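PDB 6KR5: cysteine synthase 3 from Entamoeba histolytica, which catalyses the formation of cysteine from O-acetylserine and sulfide, with release of acetate, using pyridoxal-5'-phosphate as its cofactor. Local coordinates for residues 81-86 and 157-162; 104-109 and 125-130; 75-80 and 100-105; 213-218 and 249-254. All blocks are in the same frame, centred on the assembly; numbering follows the deposited sequence.

Contact 1. Residues 81-86 and 157-162; sequences IIEATS and ANQFGN
Both carboxylate oxygens of Glu83 are engaged where its strand meets the loop 157-162. Glu83 OE2 receives the backbone N-H of Gln159 on its syn lone pair (OE2 to N 2.9 Å), while Glu83 OE1 turns its anti lone pair to the N-H of Ala84 (OE1 to N 2.9 Å) and accepts from a water that itself takes the N-H of Asn158. The Glu83 side chain puts CG opposite its backbone N and bends at chi2 (62°), which also brings Glu83 OE2 to 3.4 Å from the methyl CB of Ala157. One backbone bond, Ala157 N to Ile82 O at 3.0 Å, completes the direct links. The side chain of Gln159, which comes within about 5 Å of the bound pyridoxal-5'-phosphate, gives NE2 to two waters, one held by Ala84 O and the other by Thr85 OG1; its OE1 bonds to Thr89 OG1, and Thr85 OG1 is also bonded to Gly87 N. Asn162 ND2 steadies the loop through Ala157 O (2.9 Å), and its OD1 N-caps helix 163-167 at Asp164. Strand 80-84 lies here between strands 154-156 and 104-109, with Leu93 of helix 88-100 against Glu83 and Ala157, and helix 135-149 against Ile82.

Contact 2. Residues 104-109 and 125-130; sequences VNIVMP and ANLVLS
Val128 N donates to Ile106 O at 2.8 Å, and with 174° at the hydrogen this is the shortest and straightest of the five backbone bonds that join the two strands. The others run from Asn126 N to Val104 O, from Ile106 N to Asn126 O, from Met108 N to Val128 O and from Ser130 N to Met108 O, the regular zigzag of parallel pairing. The same carbonyls also receive CA-H groups of the facing strand, the closest being Leu129 CA at 3.2 Å from Met108 O. The strand axes approach to 4.6 Å and are twisted by -26°.

Side chains pair in register on each face. Val107 and Val128 stand side by side pointing the same way, both with CG1 opposite the backbone N, and CG2 of Val107 meets CB of Val128 at 4.1 Å. On the other face Leu127 leans over its neighbour, bringing CD2 to 3.9 Å from Ile106 CB, and Leu129 runs alongside Met108, which is modelled in two conformations.

Strand 126-130 forms one border of the four-stranded parallel sheet and follows 104-109 through helix 114-122, a beta-alpha-beta unit. That helix lies over Met108, Leu127 and Leu129, chiefly through Gln117; helix 135-149 packs against Val107's side of the sheet at Pro109, Val128 and Ser130, and strand 80-84 flanks 104-109 on its far edge.

Contact 3. Residues 75-80 and 100-105; sequences LKPGME and FGYPVN
Tyr102 lays its ring against the loop 75-80, with Leu75 over one face and backbone carbonyls at the rim. Its CG stands opposite the carbonyl carbon, beside the backbone N (chi1 -80°), which sends the ring past Leu75 in the opposite direction to that side chain. Leu75 CG sits 3.9 Å from the Tyr102 ring centroid, 25° off the normal, a CH-pi contact displaced toward CE2. At the ring edge Lys76 O lies 3.4 Å from Tyr102 CE2 and Met79 O lies 3.5 Å from CD2, while Tyr102 OH meets CD of Pro77 at 3.4 Å.

The loop keeps this shape through a type II turn, in which Met79 N bonds to Lys76 O and Gly78 takes up the positive phi that favours glycine. Beyond it Glu80 holds CG opposite its carbonyl carbon, beside the backbone N, and the chain, extended from there, is carried across Pro103 at about a right angle toward Asn105, with Glu80 CG 3.7 Å from Pro103 CB. Glu80 OE1 then receives Asn105 ND2 at 2.9 Å on the anti lone pair; carboxylate and amide are nearly coplanar, 15° apart. Asn105 ND2 bonds to Ile81 O as well, so two acceptors fix the rotation of the amide.

Ile70 of helix 58-72 and Ile81 of strand 80-84 also touch Tyr102, and Phe155 of strand 154-156 backs Leu75. Phe100, ending helix 88-100, packs on helix 58-72 and on Ile4 of the second subunit.

Contact 4. Residues 213-218 and 249-254; sequences VVAVEP and EVVDEI
With CG opposite its carbonyl carbon and beside the backbone N (chi1 -62°), Asp252 turns its carboxylate back across Val213, whereas the extended chain of Glu253, CG anti to the backbone N (chi1 174°), runs alongside Val214. The result at Asp252 is a two-way link: OD2 takes the N-H of Val213 on its anti lone pair, with Asp252 OD2 to Val213 N at 2.8 Å, and the Asp252 N-H returns a bond to Val213 O at 2.9 Å. Val213 O accepts a second, longer bond from Glu253 N (3.3 Å), and both donors lie in the carbonyl plane. Lys205 forms a salt bridge with Asp252 OD2 and bonds to Val250 O, a positive charge that would probably favour the ionised aspartate. Val213 CB packs directly on Val250 O at 3.4 Å.

Further along, Ala215 N donates to Glu253 O (2.9 Å), and the methyl of Ala215 touches CG1 of Val251. Glu253 OE1 passes 3.5 Å from Val214 CG2, but its carboxylate has salt-bridge partners beyond the contact, Lys212 at OE1 and Lys294 at OE2. Glu217 brings OE2 to 3.5 Å from Ile254 CG2, while its oxygens are held by Leu224 N and Ser225 OG.

Val214 with Glu253 and Ala215 with Ile254 begin a parallel pairing that adds 253-257 as the border strand of the six-stranded mixed sheet. Such a sheet is the core of the larger domain in fold-type II pyridoxal-phosphate enzymes, the family of cysteine synthases, and the Ala215 side chain lies about 9 Å from the cofactor.

Overall arrangement
Contacts 1, 2 and 3 all belong to the four-stranded parallel sheet, their centres 12 to 15 Å apart. Contacts 2 and 3 share Val104 and Asn105 on strand 104-109, and strand 80-84 beside it brings in contact 1. Along the chain contact 2 is nested within the loop closed by contact 1, contacts 1 and 3 interleave, and contact 4 follows all three. Contact 4 lies in the six-stranded sheet, with its centre about 23 Å from that of contact 1 and 32 to 35 Å from those of contacts 2 and 3. Contacts 1 and 4 approach the cofactor most closely, consistent with a site between two domains.

Contact 1. Residues 81-86 and 157-162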
# COMPACT_ATOMS: atom_id res chain seq x y z
N ILE B 81 16.44 -18.56 -6.56
CA ILE B 81 16.17 -18.34 -5.14
C ILE B 81 15.11 -19.33 -4.68
O ILE B 81 14.21 -19.69 -5.44
CB ILE B 81 15.72 -16.88 -4.93
CG1 ILE B 81 16.82 -15.90 -5.38
CG2 ILE B 81 15.35 -16.62 -3.48
CD1 ILE B 81 16.31 -14.67 -6.09
N ILE B 82 15.20 -19.79 -3.43
CA ILE B 82 14.15 -20.62 -2.86
C ILE B 82 13.91 -20.23 -1.41
O ILE B 82 14.85 -19.85 -0.69
CB ILE B 82 14.46 -22.14 -3.00
CG1 ILE B 82 13.24 -22.97 -2.59
CG2 ILE B 82 15.70 -22.53 -2.19
CD1 ILE B 82 13.39 -24.46 -2.83
N GLU B 83 12.66 -20.30 -0.98
CA GLU B 83 12.28 -20.08 0.41
C GLU B 83 10.99 -20.84 0.68
O GLU B 83 10.19 -21.06 -0.23
CB GLU B 83 12.13 -18.59 0.73
CG GLU B 83 11.77 -18.29 2.20
CD GLU B 83 12.83 -18.76 3.17
OE1 GLU B 83 12.91 -19.98 3.45
OE2 GLU B 83 13.57 -17.89 3.68
N ALA B 84 10.83 -21.29 1.93
CA ALA B 84 9.59 -21.89 2.40
C ALA B 84 8.86 -20.81 3.19
O ALA B 84 9.27 -20.45 4.29
CB ALA B 84 9.85 -23.12 3.26
N THR B 85 7.78 -20.28 2.61
CA THR B 85 7.08 -19.18 3.24
C THR B 85 5.70 -19.06 2.64
O THR B 85 5.53 -19.25 1.44
CB THR B 85 7.83 -17.84 3.08
OG1 THR B 85 7.04 -16.77 3.59
CG2 THR B 85 8.13 -17.56 1.61
N SER B 86 4.72 -18.75 3.48
CA SER B 86 3.37 -18.42 3.05
C SER B 86 3.03 -16.96 3.30
O SER B 86 1.89 -16.54 3.08
CB SER B 86 2.36 -19.33 3.76
OG SER B 86 2.66 -20.71 3.55
N ALA B 157 17.00 -18.52 0.87
CA ALA B 157 16.93 -17.21 1.51
C ALA B 157 17.23 -17.29 3.00
O ALA B 157 17.75 -16.33 3.56
CB ALA B 157 15.56 -16.57 1.28
N ASN B 158 16.89 -18.41 3.64
CA ASN B 158 17.14 -18.62 5.08
C ASN B 158 16.66 -17.44 5.93
O ASN B 158 17.41 -16.85 6.71
CB ASN B 158 18.62 -18.89 5.31
CG ASN B 158 18.92 -19.24 6.75
OD1 ASN B 158 18.05 -19.74 7.46
ND2 ASN B 158 20.15 -18.96 7.19
N GLN B 159 15.37 -17.11 5.79
CA GLN B 159 14.86 -15.89 6.41
C GLN B 159 15.07 -15.84 7.92
O GLN B 159 15.23 -14.76 8.49
CB GLN B 159 13.38 -15.71 6.08
CG GLN B 159 12.47 -16.74 6.68
CD GLN B 159 11.02 -16.35 6.51
OE1 GLN B 159 10.67 -15.17 6.63
NE2 GLN B 159 10.16 -17.32 6.22
N PHE B 160 15.09 -16.99 8.61
CA PHE B 160 15.19 -16.94 10.07
C PHE B 160 16.62 -16.86 10.57
O PHE B 160 16.82 -16.66 11.78
CB PHE B 160 14.49 -18.16 10.68
CG PHE B 160 13.00 -18.15 10.50
CD1 PHE B 160 12.21 -17.30 11.26
CD2 PHE B 160 12.38 -18.97 9.56
CE1 PHE B 160 10.83 -17.28 11.09
CE2 PHE B 160 11.01 -18.95 9.40
CZ PHE B 160 10.24 -18.11 10.16
N GLY B 161 17.61 -16.96 9.68
CA GLY B 161 19.01 -16.98 10.08
C GLY B 161 19.94 -16.09 9.27
O GLY B 161 21.11 -15.90 9.61
N ASN B 162 19.43 -15.53 8.18
CA ASN B 162 20.29 -14.83 7.24
C ASN B 162 20.69 -13.47 7.80
O ASN B 162 19.81 -12.62 8.02
CB ASN B 162 19.55 -14.66 5.90
CG ASN B 162 20.47 -14.22 4.78
OD1 ASN B 162 21.45 -13.51 5.01
ND2 ASN B 162 20.15 -14.64 3.56
O HOH W 1 15.58 -20.89 3.11
O HOH W 2 10.80 -19.98 6.38
O HOH W 3 7.36 -16.77 6.13

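Contact 2. Residues 104-109 and 125-130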
# COMPACT_ATOMS: atom_id res chain seq x y z
N VAL B 104 12.43 -17.16 -8.70
CA VAL B 104 12.13 -17.32 -7.28
C VAL B 104 11.18 -18.51 -7.12
O VAL B 104 10.09 -18.53 -7.71
CB VAL B 104 11.52 -16.04 -6.68
CG1 VAL B 104 11.18 -16.26 -5.21
CG2 VAL B 104 12.48 -14.87 -6.84
N ASN B 105 11.59 -19.49 -6.31
CA ASN B 105 10.77 -20.64 -5.96
C ASN B 105 10.27 -20.48 -4.53
O ASN B 105 11.07 -20.31 -3.62
CB ASN B 105 11.56 -21.94 -6.09
CG ASN B 105 12.13 -22.13 -7.48
OD1 ASN B 105 11.44 -22.61 -8.38
ND2 ASN B 105 13.39 -21.76 -7.67
N ILE B 106 8.95 -20.53 -4.34
CA ILE B 106 8.35 -20.42 -3.01
C ILE B 106 7.60 -21.70 -2.71
O ILE B 106 6.73 -22.12 -3.48
CB ILE B 106 7.39 -19.22 -2.91
CG1 ILE B 106 8.10 -17.91 -3.28
CG2 ILE B 106 6.73 -19.18 -1.52
CD1 ILE B 106 9.22 -17.50 -2.37
N VAL B 107 7.93 -22.33 -1.57
CA VAL B 107 7.30 -23.57 -1.14
C VAL B 107 6.27 -23.24 -0.06
O VAL B 107 6.60 -22.58 0.93
CB VAL B 107 8.34 -24.56 -0.60
CG1 VAL B 107 7.70 -25.91 -0.37
CG2 VAL B 107 9.52 -24.66 -1.57
N MET B 108 5.04 -23.72 -0.24
CA MET B 108 3.96 -23.45 0.70
C MET B 108 2.89 -24.52 0.51
O MET B 108 2.79 -25.12 -0.56
CB MET B 108 3.37 -22.05 0.47
CG MET B 108 2.94 -21.84 -0.97
SD MET B 108 2.63 -20.12 -1.34
CE MET B 108 1.58 -19.69 0.05
N PRO B 109 2.07 -24.76 1.54
CA PRO B 109 0.94 -25.69 1.35
C PRO B 109 -0.08 -25.11 0.39
O PRO B 109 -0.31 -23.90 0.36
CB PRO B 109 0.36 -25.84 2.76
CG PRO B 109 1.42 -25.33 3.68
CD PRO B 109 2.13 -24.26 2.91
N ALA B 125 6.75 -15.80 -9.75
CA ALA B 125 7.28 -16.86 -8.90
C ALA B 125 6.87 -18.23 -9.41
O ALA B 125 5.80 -18.40 -10.01
CB ALA B 125 6.79 -16.71 -7.46
N ASN B 126 7.73 -19.21 -9.18
CA ASN B 126 7.37 -20.62 -9.35
C ASN B 126 6.90 -21.13 -8.00
O ASN B 126 7.71 -21.34 -7.09
CB ASN B 126 8.55 -21.43 -9.88
CG ASN B 126 9.12 -20.85 -11.17
OD1 ASN B 126 10.18 -20.22 -11.16
ND2 ASN B 126 8.43 -21.07 -12.27
N LEU B 127 5.59 -21.31 -7.85
CA LEU B 127 5.04 -21.83 -6.61
C LEU B 127 5.17 -23.34 -6.57
O LEU B 127 4.76 -24.05 -7.50
CB LEU B 127 3.57 -21.43 -6.46
CG LEU B 127 3.36 -19.93 -6.30
CD1 LEU B 127 1.91 -19.68 -5.92
CD2 LEU B 127 4.29 -19.36 -5.25
N VAL B 128 5.75 -23.83 -5.49
CA VAL B 128 5.84 -25.26 -5.21
C VAL B 128 4.83 -25.53 -4.11
O VAL B 128 5.08 -25.23 -2.94
CB VAL B 128 7.26 -25.67 -4.81
CG1 VAL B 128 7.31 -27.16 -4.53
CG2 VAL B 128 8.23 -25.32 -5.92
N LEU B 129 3.67 -26.06 -4.50
CA LEU B 129 2.54 -26.24 -3.60
C LEU B 129 2.54 -27.67 -3.09
O LEU B 129 2.24 -28.60 -3.84
CB LEU B 129 1.22 -25.94 -4.31
CG LEU B 129 1.08 -24.55 -4.92
CD1 LEU B 129 -0.31 -24.39 -5.55
CD2 LEU B 129 1.30 -23.51 -3.84
N SER B 130 2.89 -27.84 -1.82
CA SER B 130 2.76 -29.15 -1.20
C SER B 130 1.30 -29.44 -0.88
O SER B 130 0.43 -28.56 -0.96
CB SER B 130 3.62 -29.22 0.06
OG SER B 130 3.47 -28.05 0.84
O HOH W 4 10.48 -16.82 -10.97

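Contact 3. Residues 75-80 and 100-105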
# COMPACT_ATOMS: atom_id res chain seq x y z
N LEU B 75 24.82 -15.66 -5.16
CA LEU B 75 23.79 -15.82 -6.18
C LEU B 75 24.40 -15.40 -7.50
O LEU B 75 24.90 -14.27 -7.62
CB LEU B 75 22.56 -14.98 -5.83
CG LEU B 75 21.29 -15.15 -6.66
CD1 LEU B 75 20.83 -16.60 -6.73
CD2 LEU B 75 20.18 -14.26 -6.09
N LYS B 76 24.41 -16.31 -8.47
CA LYS B 76 25.03 -16.11 -9.77
C LYS B 76 24.05 -16.49 -10.87
O LYS B 76 23.16 -17.32 -10.64
CB LYS B 76 26.31 -16.96 -9.92
CG LYS B 76 27.55 -16.30 -9.33
CD LYS B 76 28.68 -17.30 -9.12
CE LYS B 76 28.28 -18.42 -8.17
NZ LYS B 76 29.45 -18.91 -7.37
N PRO B 77 24.18 -15.91 -12.06
CA PRO B 77 23.29 -16.28 -13.16
C PRO B 77 23.23 -17.79 -13.36
O PRO B 77 24.24 -18.50 -13.26
CB PRO B 77 23.91 -15.57 -14.37
CG PRO B 77 24.58 -14.38 -13.77
CD PRO B 77 25.10 -14.82 -12.43
N GLY B 78 22.02 -18.28 -13.62
CA GLY B 78 21.75 -19.69 -13.67
C GLY B 78 21.16 -20.25 -12.39
O GLY B 78 20.48 -21.29 -12.44
N MET B 79 21.38 -19.58 -11.27
CA MET B 79 20.84 -20.02 -9.99
C MET B 79 19.44 -19.46 -9.76
O MET B 79 19.01 -18.50 -10.41
CB MET B 79 21.76 -19.58 -8.84
CG MET B 79 23.11 -20.28 -8.85
SD MET B 79 24.13 -19.75 -7.46
CE MET B 79 23.24 -20.42 -6.07
N GLU B 80 18.73 -20.08 -8.83
CA GLU B 80 17.37 -19.68 -8.49
C GLU B 80 17.25 -19.52 -6.98
O GLU B 80 17.88 -20.26 -6.23
CB GLU B 80 16.35 -20.71 -9.00
CG GLU B 80 16.51 -20.99 -10.49
CD GLU B 80 15.47 -21.92 -11.05
OE1 GLU B 80 14.50 -22.26 -10.33
OE2 GLU B 80 15.60 -22.33 -12.23
N PHE B 100 15.73 -7.98 -10.27
CA PHE B 100 17.10 -8.43 -10.48
C PHE B 100 17.21 -9.49 -11.56
O PHE B 100 18.32 -9.78 -12.01
CB PHE B 100 17.70 -8.99 -9.18
CG PHE B 100 18.13 -7.94 -8.21
CD1 PHE B 100 19.15 -7.06 -8.52
CD2 PHE B 100 17.54 -7.84 -6.96
CE1 PHE B 100 19.56 -6.08 -7.62
CE2 PHE B 100 17.94 -6.87 -6.04
CZ PHE B 100 18.95 -5.99 -6.37
N GLY B 101 16.09 -10.09 -11.96
CA GLY B 101 16.11 -11.08 -13.03
C GLY B 101 16.47 -12.48 -12.61
O GLY B 101 17.10 -13.21 -13.39
N TYR B 102 16.09 -12.90 -11.40
CA TYR B 102 16.35 -14.25 -10.95
C TYR B 102 15.05 -15.00 -10.71
O TYR B 102 14.10 -14.42 -10.19
CB TYR B 102 17.16 -14.26 -9.65
CG TYR B 102 18.63 -14.04 -9.86
CD1 TYR B 102 19.13 -12.75 -9.98
CD2 TYR B 102 19.51 -15.11 -9.97
CE1 TYR B 102 20.47 -12.54 -10.18
CE2 TYR B 102 20.85 -14.91 -10.17
CZ TYR B 102 21.32 -13.62 -10.28
OH TYR B 102 22.66 -13.41 -10.48
N PRO B 103 14.98 -16.28 -11.05
CA PRO B 103 13.79 -17.06 -10.70
C PRO B 103 13.67 -17.18 -9.19
O PRO B 103 14.67 -17.27 -8.47
CB PRO B 103 14.03 -18.42 -11.36
CG PRO B 103 15.04 -18.15 -12.44
CD PRO B 103 15.92 -17.05 -11.89
N VAL B 104 12.43 -17.16 -8.70
CA VAL B 104 12.13 -17.32 -7.28
C VAL B 104 11.18 -18.51 -7.12
O VAL B 104 10.09 -18.53 -7.71
CB VAL B 104 11.52 -16.04 -6.68
CG1 VAL B 104 11.18 -16.26 -5.21
CG2 VAL B 104 12.48 -14.87 -6.84
N ASN B 105 11.59 -19.49 -6.31
CA ASN B 105 10.77 -20.64 -5.96
C ASN B 105 10.27 -20.48 -4.53
O ASN B 105 11.07 -20.31 -3.62
CB ASN B 105 11.56 -21.94 -6.09
CG ASN B 105 12.13 -22.13 -7.48
OD1 ASN B 105 11.44 -22.61 -8.38
ND2 ASN B 105 13.39 -21.76 -7.67
O HOH W 5 12.00 -22.19 -11.49

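Contact 4. Residues 213-218 and 249-254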
# COMPACT_ATOMS: atom_id res chain seq x y z
N VAL B 213 14.92 -1.61 24.04
CA VAL B 213 14.43 -2.46 22.96
C VAL B 213 13.35 -3.39 23.53
O VAL B 213 13.63 -4.19 24.43
CB VAL B 213 15.57 -3.26 22.33
CG1 VAL B 213 15.02 -4.26 21.32
CG2 VAL B 213 16.55 -2.30 21.67
N VAL B 214 12.14 -3.29 22.99
CA VAL B 214 11.01 -4.09 23.46
C VAL B 214 10.61 -5.06 22.35
O VAL B 214 10.18 -4.63 21.27
CB VAL B 214 9.83 -3.19 23.86
CG1 VAL B 214 8.63 -4.04 24.28
CG2 VAL B 214 10.24 -2.24 24.99
N ALA B 215 10.71 -6.36 22.63
CA ALA B 215 10.25 -7.39 21.70
C ALA B 215 8.84 -7.83 22.09
O ALA B 215 8.53 -7.95 23.27
CB ALA B 215 11.20 -8.59 21.73
N VAL B 216 8.00 -8.09 21.08
CA VAL B 216 6.60 -8.45 21.28
C VAL B 216 6.34 -9.81 20.67
O VAL B 216 6.78 -10.10 19.55
CB VAL B 216 5.67 -7.38 20.67
CG1 VAL B 216 4.19 -7.72 20.88
CG2 VAL B 216 6.02 -6.01 21.22
N GLU B 217 5.63 -10.66 21.40
CA GLU B 217 5.30 -11.99 20.91
C GLU B 217 3.89 -12.36 21.37
O GLU B 217 3.37 -11.75 22.31
CB GLU B 217 6.33 -13.03 21.38
CG GLU B 217 6.46 -13.19 22.89
CD GLU B 217 7.45 -14.29 23.28
OE1 GLU B 217 7.97 -14.99 22.38
OE2 GLU B 217 7.69 -14.45 24.49
N PRO B 218 3.27 -13.35 20.73
CA PRO B 218 1.92 -13.75 21.17
C PRO B 218 1.95 -14.37 22.55
O PRO B 218 2.80 -15.21 22.87
CB PRO B 218 1.48 -14.77 20.11
CG PRO B 218 2.45 -14.62 18.95
CD PRO B 218 3.73 -14.15 19.58
N GLU B 249 20.60 -10.61 24.33
CA GLU B 249 21.30 -9.50 24.97
C GLU B 249 20.95 -8.14 24.37
O GLU B 249 21.20 -7.12 25.01
CB GLU B 249 22.81 -9.73 24.92
CG GLU B 249 23.41 -9.68 23.53
CD GLU B 249 23.48 -11.05 22.86
OE1 GLU B 249 22.90 -12.02 23.38
OE2 GLU B 249 24.14 -11.14 21.79
N VAL B 250 20.38 -8.11 23.16
CA VAL B 250 19.95 -6.85 22.55
C VAL B 250 18.61 -6.39 23.09
O VAL B 250 18.28 -5.19 23.02
CB VAL B 250 19.88 -7.02 21.01
CG1 VAL B 250 19.42 -5.74 20.30
CG2 VAL B 250 21.23 -7.45 20.48
N VAL B 251 17.82 -7.31 23.62
CA VAL B 251 16.43 -7.05 23.99
C VAL B 251 16.34 -6.76 25.48
O VAL B 251 16.87 -7.52 26.30
CB VAL B 251 15.53 -8.24 23.61
CG1 VAL B 251 14.11 -8.03 24.09
CG2 VAL B 251 15.59 -8.48 22.10
N ASP B 252 15.66 -5.68 25.83
CA ASP B 252 15.53 -5.27 27.22
C ASP B 252 14.25 -5.74 27.89
O ASP B 252 14.21 -5.86 29.12
CB ASP B 252 15.60 -3.74 27.31
CG ASP B 252 16.91 -3.22 26.83
OD1 ASP B 252 17.94 -3.62 27.43
OD2 ASP B 252 16.94 -2.46 25.84
N GLU B 253 13.21 -6.02 27.11
CA GLU B 253 11.92 -6.42 27.66
C GLU B 253 11.18 -7.21 26.60
O GLU B 253 11.22 -6.85 25.42
CB GLU B 253 11.09 -5.20 28.09
CG GLU B 253 9.67 -5.52 28.54
CD GLU B 253 8.81 -4.27 28.69
OE1 GLU B 253 9.21 -3.20 28.19
OE2 GLU B 253 7.72 -4.37 29.31
N ILE B 254 10.53 -8.29 27.02
CA ILE B 254 9.62 -9.05 26.16
C ILE B 254 8.21 -8.82 26.66
O ILE B 254 7.90 -9.10 27.82
CB ILE B 254 9.96 -10.54 26.15
CG1 ILE B 254 11.42 -10.76 25.75
CG2 ILE B 254 9.00 -11.29 25.22
CD1 ILE B 254 12.02 -12.07 26.25